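Local coordinates for protein formate dehydrogenase (Pyrobaculum aerophilum, PDB 1QP8) that binds NADPH and is probably an NAD(P)H-dependent 2-hydroxyacid dehydrogenase, perhaps a glyoxylate or hydroxypyruvate reductase, at residues 209-214 against 234-239; 128-133 against 178-183. All blocks are in the same frame, centred on the assembly; numbering follows the deposited sequence.

Overall arrangement
Both contacts are buried and line the C-terminal edge of the parallel sheet of the coenzyme domain, where NADPH lies. Contact 2 joins the neighbouring strands 126-130 and 177-180 and the loops that follow them, beside the adenosine half of the coenzyme; contact 1 joins the loops after strands 205-208 and 231-234, beside the nicotinamide half. In contact 2 main-chain hydrogen bonds do much of the joining, with small and aliphatic side chains around them, whereas contact 1 relies on packing of alanine, valine and tryptophan, and extends to Trp238, which is partly exposed. The two meet where Val209 N lies 2.8 Å from Cys180 O, a probable hydrogen bond, and Val209 CG1 packs on Ala181 CB.

Contact 1 of 2, residues 209-214 against 234-239; sequences VGRAEV and SDVWWG. With NDP (NADPH dihydro-nicotinamide-adenine-dinucleotide phosphate), chain C.
Ala212 sets its methyl over one face of the Trp238 indole, in a contact between two loops at the C-terminal edge of a Rossmann-type sheet. CB stands 3.9 Å from the centroid of the five-membered ring of Trp238 and only 4° off its normal, a CH-pi contact. A small side chain suits this place, because the same CB also rests on the backbone of Trp237 and Trp238. Trp238 CG lies beside its backbone N (chi1 -62°), which brings the indole alongside the 209-214 loop; its NE1 bonds to Leu215 O.

Val236 faces the loop with both branches. CG1 turns toward Ala212 and the edge of the Arg211 guanidinium, 4.1 Å from NH1, while CG2 lies 3.4 Å from Val209 O. Bends at chi2 and chi3 lay one face of the Arg211 guanidinium against C2D and O2D of the nicotinamide ribose, O2D 3.0 Å above the plane. Ala262 N, Val261 N and Thr258 OG1 grip both carboxylate oxygens of Asp235 and hold the group still, OD1 3.4 Å from O7N of the NADPH carboxamide. The carbonyl O of Val236 accepts a hydrogen bond from Ser234 OG at 2.7 Å, in the carbonyl plane on a lone pair.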
ATOM      1  N   VAL A 209       5.448  13.460  -1.706  1.00 47.74           N
ATOM      2  CA  VAL A 209       4.382  13.712  -0.756  1.00 47.74           C
ATOM      3  C   VAL A 209       4.677  14.978   0.062  1.00 47.74           C
ATOM      4  O   VAL A 209       3.841  15.450   0.819  1.00 47.74           O
ATOM      5  CB  VAL A 209       4.168  12.447   0.137  1.00 39.70           C
ATOM      6  CG1 VAL A 209       5.160  12.423   1.269  1.00 39.70           C
ATOM      7  CG2 VAL A 209       2.752  12.388   0.630  1.00 39.70           C
ATOM      8  N   GLY A 210       5.872  15.525  -0.110  1.00 77.63           N
ATOM      9  CA  GLY A 210       6.216  16.755   0.563  1.00 77.63           C
ATOM     10  C   GLY A 210       6.172  17.819  -0.508  1.00 77.63           C
ATOM     11  O   GLY A 210       5.884  17.544  -1.678  1.00 77.63           O
ATOM     12  N   ARG A 211       6.483  19.050  -0.128  1.00 43.42           N
ATOM     13  CA  ARG A 211       6.472  20.154  -1.092  1.00 43.42           C
ATOM     14  C   ARG A 211       7.053  19.846  -2.499  1.00 43.42           C
ATOM     15  O   ARG A 211       8.128  19.273  -2.647  1.00 43.42           O
ATOM     16  CB  ARG A 211       7.139  21.408  -0.472  1.00 57.66           C
ATOM     17  CG  ARG A 211       6.150  22.517  -0.129  1.00 57.66           C
ATOM     18  CD  ARG A 211       4.776  22.015   0.291  1.00 57.66           C
ATOM     19  NE  ARG A 211       4.596  21.925   1.738  1.00 57.66           N
ATOM     20  CZ  ARG A 211       3.769  21.070   2.352  1.00 57.66           C
ATOM     21  NH1 ARG A 211       3.038  20.210   1.644  1.00 57.66           N
ATOM     22  NH2 ARG A 211       3.660  21.082   3.684  1.00 57.66           N
ATOM     23  N   ALA A 212       6.302  20.227  -3.528  1.00 54.59           N
ATOM     24  CA  ALA A 212       6.668  19.998  -4.926  1.00 54.59           C
ATOM     25  C   ALA A 212       7.921  20.744  -5.400  1.00 54.59           C
ATOM     26  O   ALA A 212       8.724  20.204  -6.156  1.00 54.59           O
ATOM     27  CB  ALA A 212       5.482  20.369  -5.834  1.00 39.01           C
ATOM     28  N   GLU A 213       8.068  21.990  -4.961  1.00 47.72           N
ATOM     29  CA  GLU A 213       9.192  22.847  -5.336  1.00 47.72           C
ATOM     30  C   GLU A 213      10.554  22.182  -5.170  1.00 47.72           C
ATOM     31  O   GLU A 213      11.545  22.621  -5.759  1.00 47.72           O
ATOM     32  CB  GLU A 213       9.154  24.139  -4.518  1.00 70.42           C
ATOM     33  CG  GLU A 213       7.992  25.092  -4.851  1.00 70.42           C
ATOM     34  CD  GLU A 213       6.611  24.579  -4.430  1.00 70.42           C
ATOM     35  OE1 GLU A 213       6.530  23.607  -3.644  1.00 70.42           O
ATOM     36  OE2 GLU A 213       5.597  25.169  -4.883  1.00 70.42           O
ATOM     37  N   VAL A 214      10.590  21.119  -4.371  1.00 47.94           N
ATOM     38  CA  VAL A 214      11.809  20.360  -4.108  1.00 47.94           C
ATOM     39  C   VAL A 214      12.301  19.691  -5.379  1.00 47.94           C
ATOM     40  O   VAL A 214      13.471  19.332  -5.500  1.00 47.94           O
ATOM     41  CB  VAL A 214      11.543  19.290  -3.046  1.00 46.97           C
ATOM     42  CG1 VAL A 214      12.682  18.316  -2.969  1.00 46.97           C
ATOM     43  CG2 VAL A 214      11.355  19.953  -1.713  1.00 46.97           C
ATOM     44  N   SER A 234       2.095  12.093  -7.259  1.00 36.92           N
ATOM     45  CA  SER A 234       2.247  13.131  -6.258  1.00 36.92           C
ATOM     46  C   SER A 234       0.952  13.690  -5.701  1.00 36.92           C
ATOM     47  O   SER A 234      -0.057  13.812  -6.402  1.00 36.92           O
ATOM     48  CB  SER A 234       3.076  14.279  -6.835  1.00 38.05           C
ATOM     49  OG  SER A 234       3.287  15.291  -5.867  1.00 38.05           O
ATOM     50  N   ASP A 235       1.003  14.052  -4.427  1.00 42.84           N
ATOM     51  CA  ASP A 235      -0.133  14.634  -3.744  1.00 42.84           C
ATOM     52  C   ASP A 235       0.124  16.117  -3.604  1.00 42.84           C
ATOM     53  O   ASP A 235      -0.729  16.854  -3.126  1.00 42.84           O
ATOM     54  CB  ASP A 235      -0.284  14.030  -2.355  1.00 32.20           C
ATOM     55  CG  ASP A 235      -1.388  14.686  -1.556  1.00 32.20           C
ATOM     56  OD1 ASP A 235      -1.098  15.324  -0.511  1.00 32.20           O
ATOM     57  OD2 ASP A 235      -2.550  14.558  -1.992  1.00 32.20           O
ATOM     58  N   VAL A 236       1.305  16.560  -4.019  1.00 42.02           N
ATOM     59  CA  VAL A 236       1.641  17.973  -3.901  1.00 42.02           C
ATOM     60  C   VAL A 236       2.087  18.556  -5.228  1.00 42.02           C
ATOM     61  O   VAL A 236       2.731  17.880  -6.021  1.00 42.02           O
ATOM     62  CB  VAL A 236       2.739  18.180  -2.878  1.00 52.26           C
ATOM     63  CG1 VAL A 236       2.766  19.641  -2.444  1.00 52.26           C
ATOM     64  CG2 VAL A 236       2.501  17.274  -1.706  1.00 52.26           C
ATOM     65  N   TRP A 237       1.771  19.820  -5.473  1.00 33.60           N
ATOM     66  CA  TRP A 237       2.121  20.386  -6.759  1.00 33.60           C
ATOM     67  C   TRP A 237       2.694  21.780  -6.763  1.00 33.60           C
ATOM     68  O   TRP A 237       2.492  22.544  -5.819  1.00 33.60           O
ATOM     69  CB  TRP A 237       0.888  20.349  -7.649  1.00 37.35           C
ATOM     70  CG  TRP A 237       0.356  18.989  -7.760  1.00 37.35           C
ATOM     71  CD1 TRP A 237      -0.488  18.352  -6.885  1.00 37.35           C
ATOM     72  CD2 TRP A 237       0.736  18.022  -8.739  1.00 37.35           C
ATOM     73  NE1 TRP A 237      -0.647  17.037  -7.264  1.00 37.35           N
ATOM     74  CE2 TRP A 237       0.094  16.808  -8.397  1.00 37.35           C
ATOM     75  CE3 TRP A 237       1.561  18.061  -9.871  1.00 37.35           C
ATOM     76  CZ2 TRP A 237       0.258  15.645  -9.147  1.00 37.35           C
ATOM     77  CZ3 TRP A 237       1.717  16.902 -10.617  1.00 37.35           C
ATOM     78  CH2 TRP A 237       1.069  15.712 -10.250  1.00 37.35           C
ATOM     79  N   TRP A 238       3.403  22.110  -7.843  1.00 51.40           N
ATOM     80  CA  TRP A 238       4.002  23.434  -7.983  1.00 51.40           C
ATOM     81  C   TRP A 238       2.907  24.481  -7.964  1.00 51.40           C
ATOM     82  O   TRP A 238       3.100  25.576  -7.451  1.00 51.40           O
ATOM     83  CB  TRP A 238       4.802  23.520  -9.279  1.00 43.68           C
ATOM     84  CG  TRP A 238       5.928  22.550  -9.281  1.00 43.68           C
ATOM     85  CD1 TRP A 238       7.173  22.736  -8.758  1.00 43.68           C
ATOM     86  CD2 TRP A 238       5.883  21.194  -9.735  1.00 43.68           C
ATOM     87  NE1 TRP A 238       7.905  21.580  -8.853  1.00 43.68           N
ATOM     88  CE2 TRP A 238       7.137  20.617  -9.449  1.00 43.68           C
ATOM     89  CE3 TRP A 238       4.900  20.409 -10.355  1.00 43.68           C
ATOM     90  CZ2 TRP A 238       7.438  19.286  -9.760  1.00 43.68           C
ATOM     91  CZ3 TRP A 238       5.198  19.080 -10.666  1.00 43.68           C
ATOM     92  CH2 TRP A 238       6.459  18.535 -10.367  1.00 43.68           C
ATOM     93  N   GLY A 239       1.749  24.135  -8.512  1.00 44.74           N
ATOM     94  CA  GLY A 239       0.638  25.064  -8.527  1.00 44.74           C
ATOM     95  C   GLY A 239       0.159  25.385  -7.127  1.00 44.74           C
ATOM     96  O   GLY A 239      -0.665  26.285  -6.948  1.00 44.74           O
TER
HETATM   97  PA  NDP C 310      10.239  17.067   9.794  0.70 54.47           P
HETATM   98  O1A NDP C 310      10.330  18.518   9.441  0.70 54.47           O
HETATM   99  O2A NDP C 310       8.776  17.250   9.909  0.70 54.47           O
HETATM  100  O5B NDP C 310      11.256  16.833   8.516  0.70 54.47           O
HETATM  101  C5B NDP C 310      12.669  16.762   8.967  0.70 54.47           C
HETATM  102  C4B NDP C 310      13.429  15.631   8.182  0.70 54.47           C
HETATM  103  O4B NDP C 310      13.828  16.000   6.805  0.70 54.47           O
HETATM  104  C3B NDP C 310      14.817  15.241   8.827  0.70 54.47           C
HETATM  105  O3B NDP C 310      15.220  13.963   8.367  0.70 54.47           O
HETATM  106  C2B NDP C 310      15.629  16.434   8.322  0.70 54.47           C
HETATM  107  O2B NDP C 310      16.998  16.543   8.468  0.70 54.47           O
HETATM  108  C1B NDP C 310      15.189  16.488   6.918  0.70 54.47           C
HETATM  109  N9A NDP C 310      15.500  17.730   6.289  0.70 54.47           N
HETATM  110  C8A NDP C 310      15.031  19.000   6.498  0.70 54.47           C
HETATM  111  N7A NDP C 310      15.576  19.884   5.662  0.70 54.47           N
HETATM  112  C5A NDP C 310      16.426  19.124   4.897  0.70 54.47           C
HETATM  113  C6A NDP C 310      17.322  19.470   3.819  0.70 54.47           C
HETATM  114  N6A NDP C 310      17.419  20.750   3.412  0.70 54.47           N
HETATM  115  N1A NDP C 310      18.066  18.443   3.249  0.70 54.47           N
HETATM  116  C2A NDP C 310      17.914  17.151   3.738  0.70 54.47           C
HETATM  117  N3A NDP C 310      17.123  16.756   4.720  0.70 54.47           N
HETATM  118  C4A NDP C 310      16.388  17.805   5.246  0.70 54.47           C
HETATM  119  O3  NDP C 310       9.632  15.840   9.028  0.70 54.47           O
HETATM  120  PN  NDP C 310       8.327  15.296   8.194  0.70 54.47           P
HETATM  121  O1N NDP C 310       8.515  13.891   7.768  0.70 54.47           O
HETATM  122  O2N NDP C 310       7.055  15.463   8.970  0.70 54.47           O
HETATM  123  O5D NDP C 310       8.216  16.278   6.857  0.70 54.47           O
HETATM  124  C5D NDP C 310       7.578  17.568   7.011  0.70 54.47           C
HETATM  125  C4D NDP C 310       7.515  18.187   5.604  0.70 54.47           C
HETATM  126  O4D NDP C 310       6.672  17.364   4.763  0.70 54.47           O
HETATM  127  C3D NDP C 310       6.870  19.572   5.647  0.70 54.47           C
HETATM  128  O3D NDP C 310       7.881  20.538   5.882  0.70 54.47           O
HETATM  129  C2D NDP C 310       6.178  19.642   4.260  0.70 54.47           C
HETATM  130  O2D NDP C 310       7.031  20.238   3.270  0.70 54.47           O
HETATM  131  C1D NDP C 310       5.781  18.177   3.961  0.70 54.47           C
HETATM  132  N1N NDP C 310       4.310  17.866   4.292  0.70 54.47           N
HETATM  133  C2N NDP C 310       3.498  17.442   3.185  0.70 54.47           C
HETATM  134  C3N NDP C 310       2.142  17.151   3.476  0.70 54.47           C
HETATM  135  C7N NDP C 310       1.223  16.681   2.282  0.70 54.47           C
HETATM  136  O7N NDP C 310       0.117  16.254   2.557  0.70 54.47           O
HETATM  137  N7N NDP C 310       1.728  16.782   1.023  0.70 54.47           N
HETATM  138  C4N NDP C 310       1.536  17.249   4.788  0.70 54.47           C
HETATM  139  C5N NDP C 310       2.472  17.683   5.793  0.70 54.47           C
HETATM  140  C6N NDP C 310       3.787  17.982   5.601  0.70 54.47           C
HETATM  141  P2B NDP C 310      17.482  17.451   9.820  0.70 54.47           P
HETATM  142  O1X NDP C 310      18.963  17.337   9.555  0.70 54.47           O
HETATM  143  O2X NDP C 310      16.873  18.784   9.564  0.70 54.47           O
HETATM  144  O3X NDP C 310      16.947  16.738  10.968  0.70 54.47           O

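Contact 2 of 2, residues 128-133 against 178-183; sequences AVLGLG and AVCALP. With NDP (NADPH dihydro-nicotinamide-adenine-dinucleotide phosphate), chain C.
Leu130 lays its CB against Leu182, 3.9 Å from CG, while its CD1 reaches toward Cys180 SG at 4.2 Å. In Leu182 CG sits beside the backbone N (chi1 -66°), a turn that brings the end of the side chain back over the 128-133 segment although its first bond does not aim there. Earlier in the two strands Ala128 and Ala178 meet methyl to methyl, CB to CB 4.0 Å; small side chains suit this pair, since Leu172 of helix 169-172 packs on both.

Main-chain bonds set this spacing. Val179 N donates to Ala128 O at 3.2 Å, from well above the carbonyl plane (44° out of it), whereas Ala181 N meets Leu130 O at 3.0 Å almost in line with the carbonyl bond (C=O...N angle 166°).

These are adjacent parallel strands of a Rossmann fold, and Gly131 and Gly133 fit the GxGxxG signature of its dinucleotide-binding turn. Both glycines adopt backbone angles with positive phi at which a CB would jam against the preceding carbonyl O, and at Gly131 it would also press on Ala181 O.

Beyond the strands, NADPH lies across the loop ends. Leu132 N makes a weak bond to O3B of the adenosine ribose, and Pro183 spreads its ring beside the same nucleoside, CG 3.5 Å from C8A of NADPH. Further out, Val139 of helix 135-145 covers Val179 and Ile135 covers Ala181.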
ATOM      1  N   ALA A 128      14.484   4.454  -2.693  1.00 56.92           N
ATOM      2  CA  ALA A 128      15.001   5.646  -2.038  1.00 56.92           C
ATOM      3  C   ALA A 128      13.917   6.253  -1.155  1.00 56.92           C
ATOM      4  O   ALA A 128      12.732   5.965  -1.327  1.00 56.92           O
ATOM      5  CB  ALA A 128      15.443   6.662  -3.074  1.00 58.66           C
ATOM      6  N   VAL A 129      14.329   7.085  -0.205  1.00 60.80           N
ATOM      7  CA  VAL A 129      13.400   7.755   0.698  1.00 60.80           C
ATOM      8  C   VAL A 129      14.027   9.088   1.064  1.00 60.80           C
ATOM      9  O   VAL A 129      14.656   9.208   2.102  1.00 60.80           O
ATOM     10  CB  VAL A 129      13.145   6.922   1.995  1.00 26.25           C
ATOM     11  CG1 VAL A 129      12.424   7.757   3.036  1.00 26.25           C
ATOM     12  CG2 VAL A 129      12.296   5.681   1.672  1.00 26.25           C
ATOM     13  N   LEU A 130      13.861  10.085   0.202  1.00 59.32           N
ATOM     14  CA  LEU A 130      14.428  11.405   0.443  1.00 59.32           C
ATOM     15  C   LEU A 130      13.723  12.095   1.602  1.00 59.32           C
ATOM     16  O   LEU A 130      12.518  12.335   1.555  1.00 59.32           O
ATOM     17  CB  LEU A 130      14.308  12.287  -0.799  1.00 47.38           C
ATOM     18  CG  LEU A 130      14.314  11.699  -2.214  1.00 47.38           C
ATOM     19  CD1 LEU A 130      14.510  12.851  -3.200  1.00 47.38           C
ATOM     20  CD2 LEU A 130      15.412  10.668  -2.381  1.00 47.38           C
ATOM     21  N   GLY A 131      14.487  12.437   2.633  1.00 51.35           N
ATOM     22  CA  GLY A 131      13.918  13.079   3.800  1.00 51.35           C
ATOM     23  C   GLY A 131      13.642  12.012   4.832  1.00 51.35           C
ATOM     24  O   GLY A 131      12.844  11.106   4.583  1.00 51.35           O
ATOM     25  N   LEU A 132      14.300  12.093   5.981  1.00 66.95           N
ATOM     26  CA  LEU A 132      14.085  11.087   7.011  1.00 66.95           C
ATOM     27  C   LEU A 132      13.370  11.628   8.246  1.00 66.95           C
ATOM     28  O   LEU A 132      13.197  12.827   8.404  1.00 66.95           O
ATOM     29  CB  LEU A 132      15.420  10.427   7.384  1.00 52.71           C
ATOM     30  CG  LEU A 132      15.878   9.406   6.327  1.00 52.71           C
ATOM     31  CD1 LEU A 132      17.368   9.127   6.448  1.00 52.71           C
ATOM     32  CD2 LEU A 132      15.084   8.132   6.475  1.00 52.71           C
ATOM     33  N   GLY A 133      12.902  10.735   9.102  1.00 73.50           N
ATOM     34  CA  GLY A 133      12.210  11.194  10.289  1.00 73.50           C
ATOM     35  C   GLY A 133      10.787  11.678  10.079  1.00 73.50           C
ATOM     36  O   GLY A 133      10.501  12.466   9.182  1.00 73.50           O
ATOM     37  N   ALA A 178      11.014   5.788  -5.245  1.00 60.04           N
ATOM     38  CA  ALA A 178      11.439   6.806  -4.317  1.00 60.04           C
ATOM     39  C   ALA A 178      10.200   7.420  -3.703  1.00 60.04           C
ATOM     40  O   ALA A 178       9.205   7.645  -4.389  1.00 60.04           O
ATOM     41  CB  ALA A 178      12.232   7.867  -5.046  1.00 38.46           C
ATOM     42  N   VAL A 179      10.256   7.661  -2.400  1.00 48.68           N
ATOM     43  CA  VAL A 179       9.166   8.292  -1.678  1.00 48.68           C
ATOM     44  C   VAL A 179       9.787   9.577  -1.153  1.00 48.68           C
ATOM     45  O   VAL A 179      10.583   9.541  -0.216  1.00 48.68           O
ATOM     46  CB  VAL A 179       8.712   7.430  -0.480  1.00 38.75           C
ATOM     47  CG1 VAL A 179       7.809   8.242   0.442  1.00 38.75           C
ATOM     48  CG2 VAL A 179       7.987   6.190  -0.979  1.00 38.75           C
ATOM     49  N   CYS A 180       9.461  10.708  -1.767  1.00 40.18           N
ATOM     50  CA  CYS A 180      10.026  11.971  -1.316  1.00 40.18           C
ATOM     51  C   CYS A 180       9.125  12.657  -0.296  1.00 40.18           C
ATOM     52  O   CYS A 180       7.910  12.739  -0.481  1.00 40.18           O
ATOM     53  CB  CYS A 180      10.280  12.913  -2.493  1.00 43.49           C
ATOM     54  SG  CYS A 180      10.870  14.545  -1.934  1.00 43.49           S
ATOM     55  N   ALA A 181       9.745  13.144   0.775  1.00 33.58           N
ATOM     56  CA  ALA A 181       9.050  13.813   1.872  1.00 33.58           C
ATOM     57  C   ALA A 181       9.938  14.881   2.481  1.00 33.58           C
ATOM     58  O   ALA A 181       9.902  15.108   3.684  1.00 33.58           O
ATOM     59  CB  ALA A 181       8.677  12.803   2.954  1.00 27.36           C
ATOM     60  N   LEU A 182      10.746  15.531   1.655  1.00 39.70           N
ATOM     61  CA  LEU A 182      11.634  16.571   2.140  1.00 39.70           C
ATOM     62  C   LEU A 182      10.863  17.830   2.434  1.00 39.70           C
ATOM     63  O   LEU A 182       9.835  18.091   1.815  1.00 39.70           O
ATOM     64  CB  LEU A 182      12.693  16.907   1.093  1.00 46.17           C
ATOM     65  CG  LEU A 182      13.682  15.795   0.778  1.00 46.17           C
ATOM     66  CD1 LEU A 182      14.631  16.232  -0.354  1.00 46.17           C
ATOM     67  CD2 LEU A 182      14.449  15.463   2.038  1.00 46.17           C
ATOM     68  N   PRO A 183      11.338  18.617   3.401  1.00 51.47           N
ATOM     69  CA  PRO A 183      10.695  19.881   3.771  1.00 51.47           C
ATOM     70  C   PRO A 183      11.228  20.869   2.742  1.00 51.47           C
ATOM     71  O   PRO A 183      12.312  20.644   2.196  1.00 51.47           O
ATOM     72  CB  PRO A 183      11.270  20.165   5.154  1.00 65.01           C
ATOM     73  CG  PRO A 183      11.652  18.794   5.665  1.00 65.01           C
ATOM     74  CD  PRO A 183      12.258  18.172   4.458  1.00 65.01           C
TER
HETATM   75  PA  NDP C 310      10.239  17.067   9.794  0.70 54.47           P
HETATM   76  O1A NDP C 310      10.330  18.518   9.441  0.70 54.47           O
HETATM   77  O2A NDP C 310       8.776  17.250   9.909  0.70 54.47           O
HETATM   78  O5B NDP C 310      11.256  16.833   8.516  0.70 54.47           O
HETATM   79  C5B NDP C 310      12.669  16.762   8.967  0.70 54.47           C
HETATM   80  C4B NDP C 310      13.429  15.631   8.182  0.70 54.47           C
HETATM   81  O4B NDP C 310      13.828  16.000   6.805  0.70 54.47           O
HETATM   82  C3B NDP C 310      14.817  15.241   8.827  0.70 54.47           C
HETATM   83  O3B NDP C 310      15.220  13.963   8.367  0.70 54.47           O
HETATM   84  C2B NDP C 310      15.629  16.434   8.322  0.70 54.47           C
HETATM   85  O2B NDP C 310      16.998  16.543   8.468  0.70 54.47           O
HETATM   86  C1B NDP C 310      15.189  16.488   6.918  0.70 54.47           C
HETATM   87  N9A NDP C 310      15.500  17.730   6.289  0.70 54.47           N
HETATM   88  C8A NDP C 310      15.031  19.000   6.498  0.70 54.47           C
HETATM   89  N7A NDP C 310      15.576  19.884   5.662  0.70 54.47           N
HETATM   90  C5A NDP C 310      16.426  19.124   4.897  0.70 54.47           C
HETATM   91  C6A NDP C 310      17.322  19.470   3.819  0.70 54.47           C
HETATM   92  N6A NDP C 310      17.419  20.750   3.412  0.70 54.47           N
HETATM   93  N1A NDP C 310      18.066  18.443   3.249  0.70 54.47           N
HETATM   94  C2A NDP C 310      17.914  17.151   3.738  0.70 54.47           C
HETATM   95  N3A NDP C 310      17.123  16.756   4.720  0.70 54.47           N
HETATM   96  C4A NDP C 310      16.388  17.805   5.246  0.70 54.47           C
HETATM   97  O3  NDP C 310       9.632  15.840   9.028  0.70 54.47           O
HETATM   98  PN  NDP C 310       8.327  15.296   8.194  0.70 54.47           P
HETATM   99  O1N NDP C 310       8.515  13.891   7.768  0.70 54.47           O
HETATM  100  O2N NDP C 310       7.055  15.463   8.970  0.70 54.47           O
HETATM  101  O5D NDP C 310       8.216  16.278   6.857  0.70 54.47           O
HETATM  102  C5D NDP C 310       7.578  17.568   7.011  0.70 54.47           C
HETATM  103  C4D NDP C 310       7.515  18.187   5.604  0.70 54.47           C
HETATM  104  O4D NDP C 310       6.672  17.364   4.763  0.70 54.47           O
HETATM  105  C3D NDP C 310       6.870  19.572   5.647  0.70 54.47           C
HETATM  106  O3D NDP C 310       7.881  20.538   5.882  0.70 54.47           O
HETATM  107  C2D NDP C 310       6.178  19.642   4.260  0.70 54.47           C
HETATM  108  O2D NDP C 310       7.031  20.238   3.270  0.70 54.47           O
HETATM  109  C1D NDP C 310       5.781  18.177   3.961  0.70 54.47           C
HETATM  110  N1N NDP C 310       4.310  17.866   4.292  0.70 54.47           N
HETATM  111  C2N NDP C 310       3.498  17.442   3.185  0.70 54.47           C
HETATM  112  C3N NDP C 310       2.142  17.151   3.476  0.70 54.47           C
HETATM  113  C7N NDP C 310       1.223  16.681   2.282  0.70 54.47           C
HETATM  114  O7N NDP C 310       0.117  16.254   2.557  0.70 54.47           O
HETATM  115  N7N NDP C 310       1.728  16.782   1.023  0.70 54.47           N
HETATM  116  C4N NDP C 310       1.536  17.249   4.788  0.70 54.47           C
HETATM  117  C5N NDP C 310       2.472  17.683   5.793  0.70 54.47           C
HETATM  118  C6N NDP C 310       3.787  17.982   5.601  0.70 54.47           C
HETATM  119  P2B NDP C 310      17.482  17.451   9.820  0.70 54.47           P
HETATM  120  O1X NDP C 310      18.963  17.337   9.555  0.70 54.47           O
HETATM  121  O2X NDP C 310      16.873  18.784   9.564  0.70 54.47           O
HETATM  122  O3X NDP C 310      16.947  16.738  10.968  0.70 54.47           O